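Local coordinates for 2-Keto-3-deoxy-(6-phospho-)gluconate aldolase (Thermoproteus tenax, PDB 2R91), which is an aldolase of the dihydrodipicolinate synthetase family, built as a TIM barrel and assembled here from four copies of the chain, at residues P103-R108 / V134-D139; A39-L44 / Y128-A133; V152-E157 / L163-Y168. All blocks are in the same frame, centred on the assembly; numbering follows the deposited sequence.

Interaction 1: residues P103-R108 / V134-D139; sequences PRLSER and VGRDVD
One face of the Arg-136 guanidinium is overlaid by CB of Leu-105, 3.8 Å above its plane and displaced toward the rim, while the backbone of Pro-103 and Arg-104 stands at its edge, in plane. The pairing joins two surface loops of the TIM barrel: residues 103-108 lead into helix 107-120, and residues 134-139 run from helix 131-134 toward helix 140-146. At the guanidinium edge NH2 lies 3.1 Å from Arg-104 N and 3.2 Å from Leu-105 N, but as all three atoms are donors these are approaches and not hydrogen bonds. What holds the group there is the loop just ahead, with Phe-102 O accepting from NH2 and Pro-99 O from NH1, so one arginine grips two backbone carbonyls of the loop before helix 107-120. The chain gets there by placing CG between the backbone N and the carbonyl carbon (chi1 53°) and bending again at chi3. Leu-105 crosses it at about a right angle, and Ile-110 of the helix packs against both side chains. Ser-106 caps the start of that helix with its side chain, and Pro-103 on the same loop packs on Tyr-130 of the second subunit, which places the contact beside a subunit interface. Past its CB, Leu-105 crosses over the guanidinium, its CD1 ending 3.9 Å from Arg-136 NH1.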
# COMPACT_ATOMS: atom_id res chain seq x y z
N PRO A 103 -14.16 -2.74 -5.24
CA PRO A 103 -13.61 -2.10 -4.04
C PRO A 103 -14.75 -1.66 -3.15
O PRO A 103 -15.83 -1.31 -3.62
CB PRO A 103 -12.86 -0.86 -4.60
CG PRO A 103 -12.80 -1.04 -6.10
CD PRO A 103 -14.02 -1.89 -6.43
N ARG A 104 -14.54 -1.73 -1.85
CA ARG A 104 -15.48 -1.12 -0.93
C ARG A 104 -16.92 -1.68 -0.98
O ARG A 104 -17.88 -0.92 -0.86
CB ARG A 104 -15.48 0.40 -1.14
CG ARG A 104 -14.16 1.08 -0.71
CD ARG A 104 -14.26 2.61 -0.93
NE ARG A 104 -14.49 2.91 -2.35
CZ ARG A 104 -13.72 3.71 -3.09
NH1 ARG A 104 -12.69 4.35 -2.54
NH2 ARG A 104 -14.03 3.89 -4.37
N LEU A 105 -17.06 -2.99 -1.14
CA LEU A 105 -18.30 -3.64 -0.75
C LEU A 105 -18.43 -3.42 0.77
O LEU A 105 -17.44 -3.15 1.44
CB LEU A 105 -18.23 -5.13 -1.09
CG LEU A 105 -18.06 -5.44 -2.60
CD1 LEU A 105 -18.03 -6.91 -2.84
CD2 LEU A 105 -19.19 -4.83 -3.42
N SER A 106 -19.63 -3.52 1.31
CA SER A 106 -19.84 -3.31 2.74
C SER A 106 -19.58 -4.57 3.53
O SER A 106 -19.61 -5.68 3.00
CB SER A 106 -21.27 -2.81 3.00
OG SER A 106 -22.19 -3.86 2.83
N GLU A 107 -19.30 -4.42 4.83
CA GLU A 107 -19.22 -5.58 5.71
C GLU A 107 -20.50 -6.42 5.65
O GLU A 107 -20.43 -7.65 5.70
CB GLU A 107 -18.92 -5.15 7.16
CG GLU A 107 -17.49 -4.56 7.30
CD GLU A 107 -17.07 -4.21 8.76
OE1 GLU A 107 -15.95 -3.67 8.92
OE2 GLU A 107 -17.86 -4.46 9.72
N ARG A 108 -21.66 -5.76 5.57
CA ARG A 108 -22.92 -6.53 5.50
C ARG A 108 -22.95 -7.41 4.24
O ARG A 108 -23.36 -8.55 4.30
CB ARG A 108 -24.18 -5.62 5.53
CG ARG A 108 -25.49 -6.44 5.60
CD ARG A 108 -26.77 -5.58 5.49
NE ARG A 108 -26.88 -5.06 4.13
CZ ARG A 108 -27.39 -5.73 3.11
NH1 ARG A 108 -27.90 -6.94 3.31
NH2 ARG A 108 -27.38 -5.19 1.89
N VAL A 134 -7.53 -10.67 -3.98
CA VAL A 134 -8.95 -10.34 -3.73
C VAL A 134 -9.18 -8.82 -3.57
O VAL A 134 -10.24 -8.29 -3.98
CB VAL A 134 -9.42 -11.11 -2.48
CG1 VAL A 134 -10.78 -10.64 -1.95
CG2 VAL A 134 -9.41 -12.61 -2.79
N GLY A 135 -8.20 -8.14 -2.99
CA GLY A 135 -8.28 -6.70 -2.79
C GLY A 135 -8.90 -6.34 -1.45
O GLY A 135 -9.13 -5.17 -1.17
N ARG A 136 -9.24 -7.35 -0.66
CA ARG A 136 -9.69 -7.15 0.73
C ARG A 136 -9.24 -8.33 1.56
O ARG A 136 -8.91 -9.40 1.04
CB ARG A 136 -11.24 -6.98 0.86
CG ARG A 136 -12.10 -8.09 0.20
CD ARG A 136 -13.62 -7.87 0.36
NE ARG A 136 -13.99 -6.50 -0.03
CZ ARG A 136 -14.16 -6.05 -1.27
NH1 ARG A 136 -14.12 -6.89 -2.33
NH2 ARG A 136 -14.42 -4.75 -1.43
N ASP A 137 -9.30 -8.15 2.86
CA ASP A 137 -8.91 -9.16 3.85
C ASP A 137 -10.12 -9.50 4.70
O ASP A 137 -10.84 -8.60 5.15
CB ASP A 137 -7.81 -8.54 4.76
CG ASP A 137 -7.24 -9.53 5.78
OD1 ASP A 137 -7.20 -10.74 5.52
OD2 ASP A 137 -6.83 -9.07 6.87
N VAL A 138 -10.34 -10.79 4.95
CA VAL A 138 -11.26 -11.22 5.99
C VAL A 138 -10.40 -11.84 7.10
O VAL A 138 -10.01 -13.02 7.01
CB VAL A 138 -12.31 -12.21 5.45
CG1 VAL A 138 -13.21 -12.71 6.58
CG2 VAL A 138 -13.17 -11.49 4.36
N ASP A 139 -10.05 -11.02 8.10
CA ASP A 139 -9.04 -11.43 9.10
C ASP A 139 -9.67 -12.37 10.14
O ASP A 139 -10.86 -12.70 10.04
CB ASP A 139 -8.28 -10.22 9.72
CG ASP A 139 -9.14 -9.33 10.64
OD1 ASP A 139 -10.31 -9.66 10.90
OD2 ASP A 139 -8.62 -8.30 11.12

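Interaction 2: residues A39-L44 / Y128-A133; sequences AGTTGL and YNYPAA. With SO4 (sulfate ion), chain E.
With OG1 of Thr-41 beside its own backbone N (chi1 -58°), the hydroxyl and the N-H of one residue converge on the phenol oxygen of Tyr-128, whose CG lies anti to the backbone N and sends the ring across to the 39-44 loop. Thr-41 N donates to Tyr-128 OH over 3.0 Å. Thr-41 OG1 lies 2.7 Å from the same Tyr-128 OH, though where this threonine proton goes is not settled. Another partner is the sulfate ion, probably from the crystallisation liquor: Tyr-128 OH donates to its O1 at 2.5 Å, an unusually short distance whose exact value is doubtful. Gly-40 to Gly-43 correspond to the Gly-Thr-Thr-Gly segment of this family, which in relatives is known as an anion-binding loop; the sulfate seen here is consistent with that. Thr-42 N points almost straight at sulfate O3 (2.9 Å, 176°) and Thr-42 OG1 reaches O4 at 2.7 Å. A type I turn from Thr-41 to Leu-44 shapes the loop. Tyr-130 adds its ring edge, CD2 lying 3.4 Å from Thr-41 OG1, while Ala-133 CB covers one of its faces. Thr-41 OG1 also bonds to Tyr-101 OH of the second subunit, consistent with the Tyr-Thr-Tyr relay of related enzymes. In the barrel, the 39-44 loop follows strand 35-38 and precedes helix 50-63, whereas 128-133 passes from the end of strand 125-129 into helix 131-134; the Tyr-128 ring meets Phe-37 of strand 35-38 edge-to-face.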
# COMPACT_ATOMS: atom_id res chain seq x y z
N ALA A 39 -9.95 -25.39 -8.17
CA ALA A 39 -10.35 -24.01 -8.58
C ALA A 39 -9.83 -22.94 -7.62
O ALA A 39 -10.48 -21.90 -7.39
CB ALA A 39 -11.89 -23.89 -8.80
N GLY A 40 -8.67 -23.20 -7.01
CA GLY A 40 -7.99 -22.15 -6.23
C GLY A 40 -7.37 -21.19 -7.21
O GLY A 40 -7.57 -21.34 -8.42
N THR A 41 -6.62 -20.18 -6.74
CA THR A 41 -5.97 -19.26 -7.68
C THR A 41 -5.01 -19.98 -8.59
O THR A 41 -4.96 -19.71 -9.79
CB THR A 41 -5.22 -18.12 -6.93
OG1 THR A 41 -6.17 -17.44 -6.13
CG2 THR A 41 -4.58 -17.13 -7.91
N THR A 42 -4.24 -20.92 -8.04
CA THR A 42 -3.33 -21.73 -8.86
C THR A 42 -4.11 -22.54 -9.95
O THR A 42 -3.57 -22.78 -11.05
CB THR A 42 -2.47 -22.67 -7.96
OG1 THR A 42 -1.71 -21.86 -7.06
CG2 THR A 42 -1.51 -23.55 -8.80
N GLY A 43 -5.37 -22.93 -9.62
CA GLY A 43 -6.29 -23.59 -10.59
C GLY A 43 -7.06 -22.62 -11.48
O GLY A 43 -7.99 -23.02 -12.21
N LEU A 44 -6.67 -21.34 -11.45
CA LEU A 44 -7.33 -20.30 -12.26
C LEU A 44 -8.81 -20.10 -11.92
O LEU A 44 -9.58 -19.69 -12.79
CB LEU A 44 -7.20 -20.58 -13.76
CG LEU A 44 -5.85 -20.56 -14.48
CD1 LEU A 44 -6.03 -20.29 -15.95
CD2 LEU A 44 -4.81 -19.63 -13.82
N TYR A 128 -11.30 -18.84 2.09
CA TYR A 128 -10.07 -18.81 1.30
C TYR A 128 -9.70 -17.34 1.16
O TYR A 128 -10.29 -16.60 0.35
CB TYR A 128 -10.27 -19.51 -0.06
CG TYR A 128 -9.13 -19.38 -1.08
CD1 TYR A 128 -7.79 -19.19 -0.69
CD2 TYR A 128 -9.40 -19.50 -2.44
CE1 TYR A 128 -6.77 -19.07 -1.65
CE2 TYR A 128 -8.41 -19.39 -3.40
CZ TYR A 128 -7.09 -19.20 -3.01
OH TYR A 128 -6.15 -19.10 -4.00
N ASN A 129 -8.73 -16.92 1.97
CA ASN A 129 -8.33 -15.54 2.10
C ASN A 129 -7.05 -15.32 1.27
O ASN A 129 -6.13 -16.13 1.33
CB ASN A 129 -8.11 -15.23 3.60
CG ASN A 129 -7.94 -13.73 3.89
OD1 ASN A 129 -6.89 -13.30 4.40
ND2 ASN A 129 -8.96 -12.96 3.62
N TYR A 130 -7.03 -14.27 0.45
CA TYR A 130 -5.90 -14.02 -0.43
C TYR A 130 -5.91 -12.53 -0.74
O TYR A 130 -6.27 -12.10 -1.85
CB TYR A 130 -6.01 -14.86 -1.72
CG TYR A 130 -4.77 -14.89 -2.59
CD1 TYR A 130 -3.71 -13.99 -2.38
CD2 TYR A 130 -4.67 -15.79 -3.63
CE1 TYR A 130 -2.58 -14.01 -3.21
CE2 TYR A 130 -3.55 -15.84 -4.44
CZ TYR A 130 -2.52 -14.94 -4.23
OH TYR A 130 -1.41 -14.99 -5.02
N PRO A 131 -5.55 -11.71 0.26
CA PRO A 131 -5.74 -10.25 0.09
C PRO A 131 -5.06 -9.61 -1.11
O PRO A 131 -5.65 -8.71 -1.71
CB PRO A 131 -5.24 -9.64 1.41
CG PRO A 131 -5.22 -10.78 2.39
CD PRO A 131 -5.09 -12.08 1.61
N ALA A 132 -3.86 -10.07 -1.49
CA ALA A 132 -3.19 -9.51 -2.67
C ALA A 132 -3.99 -9.68 -3.98
O ALA A 132 -3.87 -8.86 -4.89
CB ALA A 132 -1.80 -10.12 -2.86
N ALA A 133 -4.75 -10.78 -4.09
CA ALA A 133 -5.52 -11.05 -5.31
C ALA A 133 -6.94 -10.49 -5.16
O ALA A 133 -7.47 -9.86 -6.07
CB ALA A 133 -5.56 -12.58 -5.58
S SO4 E . -3.27 -20.63 -4.34
O1 SO4 E . -3.84 -19.66 -3.36
O2 SO4 E . -2.39 -21.50 -3.52
O3 SO4 E . -4.21 -21.34 -5.19
O4 SO4 E . -2.43 -19.95 -5.35

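Interaction 3: residues V152-E157 / L163-Y168; sequences VKDTNE and LAYKRY. With SO4 (sulfate ion), chain E.
Val-152 sets its CG1 methyl squarely over the centre of the Tyr-165 ring, 3.5 Å from the centroid and 3° off the normal, a textbook CH-pi contact. It packs helix 159-168 onto strand 149-154 within a beta-alpha-beta unit of the TIM barrel. CG1 lies anti to the Val-152 backbone N, which leaves CG2 to rest near the ring margin, 3.8 Å from Tyr-165 CD1. Two residues along the strand, Asp-154 meets the ring from its edge: OD2 lies in the ring plane, 3.6 Å from CE2, with the carboxylate turned 79° from the ring. Polar partners outside the two segments hold both groups. Tyr-165 OH bonds to Val-138 O, and Asp-154 OD2 is held by Thr-162 OG1 and His-161 ND1 at the start of the helix, so this buried carboxylate is well supplied with bonds. Lys-153, between Val-152 and Asp-154 on the strand, leaves the backbone on the side away from the helix; its amine lies near the sulfate but is less surely placed. Asn-156 ND2 donates a hydrogen bond to the syn side of Asp-154 OD1 over 3.3 Å, tilted 26° out of the carboxylate plane.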
# COMPACT_ATOMS: atom_id res chain seq x y z
N VAL A 152 -9.79 -22.44 7.19
CA VAL A 152 -9.22 -21.23 6.56
C VAL A 152 -8.00 -21.59 5.71
O VAL A 152 -7.11 -22.34 6.15
CB VAL A 152 -8.85 -20.14 7.62
CG1 VAL A 152 -8.38 -18.84 6.94
CG2 VAL A 152 -10.02 -19.84 8.54
N LYS A 153 -7.96 -21.07 4.49
CA LYS A 153 -6.73 -21.13 3.70
C LYS A 153 -6.32 -19.70 3.53
O LYS A 153 -7.06 -18.92 2.95
CB LYS A 153 -6.94 -21.76 2.33
CG LYS A 153 -5.69 -21.56 1.37
CD LYS A 153 -6.03 -21.96 -0.09
CE LYS A 153 -4.89 -21.86 -1.16
NZ LYS A 153 -3.66 -21.04 -0.84
N ASP A 154 -5.14 -19.34 4.07
CA ASP A 154 -4.69 -17.95 4.07
C ASP A 154 -3.45 -17.87 3.18
O ASP A 154 -2.35 -18.31 3.56
CB ASP A 154 -4.41 -17.50 5.52
CG ASP A 154 -4.21 -15.98 5.68
OD1 ASP A 154 -4.74 -15.20 4.86
OD2 ASP A 154 -3.49 -15.55 6.63
N THR A 155 -3.65 -17.38 1.96
CA THR A 155 -2.54 -17.24 1.02
C THR A 155 -1.99 -15.85 1.30
O THR A 155 -2.51 -14.86 0.84
CB THR A 155 -2.94 -17.44 -0.48
OG1 THR A 155 -3.35 -18.80 -0.66
CG2 THR A 155 -1.73 -17.21 -1.39
N ASN A 156 -0.94 -15.82 2.12
CA ASN A 156 -0.57 -14.60 2.84
C ASN A 156 0.89 -14.72 3.31
O ASN A 156 1.25 -15.75 3.88
CB ASN A 156 -1.48 -14.49 4.06
CG ASN A 156 -1.54 -13.08 4.62
OD1 ASN A 156 -0.52 -12.39 4.75
ND2 ASN A 156 -2.76 -12.62 4.91
N GLU A 157 1.69 -13.67 3.09
CA GLU A 157 3.09 -13.67 3.56
C GLU A 157 3.19 -13.47 5.07
O GLU A 157 4.24 -13.75 5.66
CB GLU A 157 3.92 -12.59 2.86
CG GLU A 157 4.11 -12.78 1.35
CD GLU A 157 4.93 -14.02 0.94
OE1 GLU A 157 5.88 -14.46 1.67
OE2 GLU A 157 4.62 -14.54 -0.16
N LEU A 163 -1.78 -17.51 11.80
CA LEU A 163 -1.85 -18.04 13.15
C LEU A 163 -3.05 -17.46 13.90
O LEU A 163 -3.68 -18.14 14.69
CB LEU A 163 -0.54 -17.75 13.93
CG LEU A 163 0.60 -18.75 13.67
CD1 LEU A 163 1.97 -18.17 14.06
CD2 LEU A 163 0.33 -20.07 14.43
N ALA A 164 -3.35 -16.20 13.67
CA ALA A 164 -4.47 -15.58 14.36
C ALA A 164 -5.80 -16.32 14.13
O ALA A 164 -6.66 -16.31 15.01
CB ALA A 164 -4.60 -14.10 13.96
N TYR A 165 -5.97 -17.01 12.99
CA TYR A 165 -7.21 -17.80 12.80
C TYR A 165 -7.30 -18.96 13.78
O TYR A 165 -8.38 -19.31 14.25
CB TYR A 165 -7.35 -18.34 11.37
CG TYR A 165 -7.46 -17.29 10.30
CD1 TYR A 165 -8.68 -16.63 10.07
CD2 TYR A 165 -6.38 -16.98 9.49
CE1 TYR A 165 -8.81 -15.69 9.08
CE2 TYR A 165 -6.49 -16.03 8.49
CZ TYR A 165 -7.72 -15.39 8.29
OH TYR A 165 -7.83 -14.44 7.31
N LYS A 166 -6.16 -19.57 14.07
CA LYS A 166 -6.10 -20.63 15.06
C LYS A 166 -6.46 -20.09 16.45
O LYS A 166 -7.05 -20.77 17.26
CB LYS A 166 -4.69 -21.21 15.06
CG LYS A 166 -4.59 -22.63 15.43
CD LYS A 166 -4.37 -23.45 14.16
CE LYS A 166 -5.13 -24.77 14.27
NZ LYS A 166 -4.36 -25.64 15.13
N ARG A 167 -6.10 -18.84 16.71
CA ARG A 167 -6.40 -18.21 17.99
C ARG A 167 -7.89 -17.92 18.14
O ARG A 167 -8.49 -18.21 19.18
CB ARG A 167 -5.57 -16.93 18.13
CG ARG A 167 -5.75 -16.16 19.43
CD ARG A 167 -4.95 -14.87 19.33
NE ARG A 167 -5.64 -13.79 20.02
CZ ARG A 167 -5.56 -12.51 19.70
NH1 ARG A 167 -4.84 -12.10 18.65
NH2 ARG A 167 -6.20 -11.64 20.45
N TYR A 168 -8.49 -17.34 17.10
CA TYR A 168 -9.92 -16.97 17.16
C TYR A 168 -10.86 -18.11 16.85
O TYR A 168 -12.02 -18.08 17.27
CB TYR A 168 -10.24 -15.81 16.20
CG TYR A 168 -9.87 -14.43 16.72
CD1 TYR A 168 -8.57 -13.98 16.69
CD2 TYR A 168 -10.84 -13.58 17.23
CE1 TYR A 168 -8.22 -12.73 17.16
CE2 TYR A 168 -10.51 -12.32 17.70
CZ TYR A 168 -9.19 -11.91 17.66
OH TYR A 168 -8.86 -10.65 18.11
S SO4 E . -3.27 -20.63 -4.34
O1 SO4 E . -3.84 -19.66 -3.36
O2 SO4 E . -2.39 -21.50 -3.52
O3 SO4 E . -4.21 -21.34 -5.19
O4 SO4 E . -2.43 -19.95 -5.35

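Overall arrangement
The three contacts touch one another, with centres about 14 to 16 Å apart. Interactions 2 and 3 share the barrel sheet: strands 125-129 and 149-154 are neighbours, tied by Asn-129 N to Lys-153 O and Asn-129 O to Thr-155 N, both 2.8 Å. They also share the sulfate, which Thr-42 and Tyr-128 bind in interaction 2 and which Lys-153 and Thr-155 approach from the strand of interaction 3. Interaction 1 lies farther out, its centre about 21 Å from the centre of the chain; the hydrogen bond between Val-138 O and Tyr-165 OH, 2.6 Å, joins it to interaction 3. Interactions 1 and 2 both touch the second subunit, whereas residues of interaction 3 touch the third.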